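PDB 4TX1: esterase from Sinorhizobium meliloti 1021, which probably hydrolyses acetate esters of carbohydrates and phenols, as an acetylesterase of the SGNH hydrolase family. Local coordinates for residues Leu17-Ser22 / Phe97-Asn102. Numbering follows the deposited sequence.
Sequences LCYGDS and FMLGSN
Tyr19 and Phe97, paired across neighbouring parallel strands, project to the same face of the sheet, and their side chains cross at a slant: Tyr19 CD2 arrives in the plane of the Phe97 ring, at its edge, 3.7 Å from CE1. With CG anti to the backbone N (chi1 -164°), the Tyr19 ring turns its CD2 corner to both Phe97 and Leu99, whose CD1 meets that CD2 at 3.9 Å, roughly at right angles to the approach of Phe97 CE1. Its hydroxyl reaches the carbonyl of Gly78. Beneath these side chains Met98 N donates to Tyr19 O over 3.1 Å, nearly straight at 166°.

Beyond this bond the two segments part, and Leu99 CD2 packs on the bare backbone of Gly20, 3.5 Å from its C. The same methyl lies beside Asp21 CB. Shortening Leu99 to an alanine removes both methyls and would probably open a gap beside the Tyr19 ring and over Gly20, leaving the ring less firmly held.

Farther on, water replaces direct pairing. One water bridges Asp21 N and Met98 O; two others donate to Asp21 OD2, one of them accepting from Gly100 N and Asn102 N, the other from Ser101 N. Asp21 OD1 caps Leu23 N. Asn102 ND2 stands 3.5 Å from Asp21 CB, its amide turned 81° from the carboxylate, and donates to Arg63 O. The GDS and GSN sequences at the C-terminal ends of adjacent central strands mark the SGNH hydrolase active site, where Ser22 is probably the nucleophile, with His202 and Asp199, and the Asn102 side chain and Ser22 N probably contribute to the oxyanion hole, as in relatives.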
# COMPACT_ATOMS: atom_id res chain seq x y z
N LEU A 17 16.71 21.21 -5.90
CA LEU A 17 15.98 20.48 -4.84
C LEU A 17 16.96 19.86 -3.88
O LEU A 17 17.89 19.13 -4.29
CB LEU A 17 15.07 19.37 -5.44
CG LEU A 17 14.37 18.39 -4.44
CD1 LEU A 17 13.28 19.12 -3.69
CD2 LEU A 17 13.86 17.21 -5.29
N CYS A 18 16.70 20.10 -2.60
CA CYS A 18 17.51 19.56 -1.51
C CYS A 18 16.69 18.51 -0.76
O CYS A 18 15.72 18.84 -0.07
CB CYS A 18 17.94 20.59 -0.53
SG CYS A 18 18.88 21.96 -1.32
N TYR A 19 17.04 17.27 -0.99
CA TYR A 19 16.28 16.11 -0.45
C TYR A 19 17.02 15.45 0.62
O TYR A 19 18.08 14.81 0.42
CB TYR A 19 15.98 15.14 -1.59
CG TYR A 19 14.88 14.09 -1.33
CD1 TYR A 19 13.55 14.49 -1.18
CD2 TYR A 19 15.18 12.75 -1.22
CE1 TYR A 19 12.53 13.56 -1.03
CE2 TYR A 19 14.15 11.80 -0.95
CZ TYR A 19 12.83 12.22 -0.91
OH TYR A 19 11.79 11.33 -0.74
N GLY A 20 16.49 15.54 1.85
CA GLY A 20 17.20 14.99 2.98
C GLY A 20 16.32 14.69 4.19
O GLY A 20 15.11 14.49 4.05
N ASP A 21 16.97 14.62 5.35
CA ASP A 21 16.39 14.17 6.61
C ASP A 21 16.41 15.32 7.62
O ASP A 21 16.31 16.48 7.22
CB ASP A 21 17.02 12.87 7.06
CG ASP A 21 18.53 13.00 7.32
OD1 ASP A 21 18.96 14.15 7.51
OD2 ASP A 21 19.24 11.97 7.22
N SER A 22 16.49 15.00 8.89
CA SER A 22 16.36 16.03 9.95
C SER A 22 17.59 16.96 9.88
O SER A 22 17.46 18.12 10.30
CB SER A 22 16.28 15.43 11.33
OG SER A 22 17.52 14.81 11.66
N PHE A 97 21.20 15.32 -2.73
CA PHE A 97 20.82 14.32 -1.73
C PHE A 97 21.74 14.43 -0.52
O PHE A 97 22.97 14.48 -0.65
CB PHE A 97 20.93 12.91 -2.25
CG PHE A 97 19.92 12.57 -3.34
CD1 PHE A 97 18.57 12.55 -3.05
CD2 PHE A 97 20.30 12.22 -4.61
CE1 PHE A 97 17.66 12.21 -3.97
CE2 PHE A 97 19.41 11.83 -5.58
CZ PHE A 97 18.05 11.89 -5.28
N MET A 98 21.13 14.48 0.64
CA MET A 98 21.91 14.22 1.85
C MET A 98 21.16 13.26 2.78
O MET A 98 20.33 13.68 3.63
CB MET A 98 22.37 15.52 2.57
CG MET A 98 23.41 15.19 3.62
SD MET A 98 24.27 16.61 4.36
CE MET A 98 23.00 17.15 5.49
N LEU A 99 21.40 11.97 2.59
CA LEU A 99 20.71 10.93 3.32
C LEU A 99 21.68 9.84 3.67
O LEU A 99 22.73 9.70 3.03
CB LEU A 99 19.53 10.37 2.49
CG LEU A 99 18.34 11.26 2.25
CD1 LEU A 99 17.36 10.60 1.21
CD2 LEU A 99 17.63 11.53 3.56
N GLY A 100 21.33 9.09 4.70
CA GLY A 100 22.03 7.91 5.19
C GLY A 100 22.14 7.80 6.69
O GLY A 100 22.40 6.70 7.20
N SER A 101 22.02 8.91 7.42
CA SER A 101 22.10 8.86 8.88
C SER A 101 21.06 7.93 9.49
O SER A 101 21.37 7.13 10.35
CB SER A 101 21.98 10.27 9.46
OG SER A 101 23.09 11.11 9.08
N ASN A 102 19.82 7.92 8.92
CA ASN A 102 18.80 7.06 9.50
C ASN A 102 18.96 5.61 9.12
O ASN A 102 18.52 4.73 9.83
CB ASN A 102 17.41 7.61 9.16
CG ASN A 102 17.13 8.92 9.85
OD1 ASN A 102 17.14 8.95 11.07
ND2 ASN A 102 16.93 9.99 9.12
O HOH W 1 18.99 9.49 6.37
O HOH W 2 19.86 15.52 5.44
O HOH W 3 21.87 11.82 6.57
O HOH W 4 16.60 12.34 10.53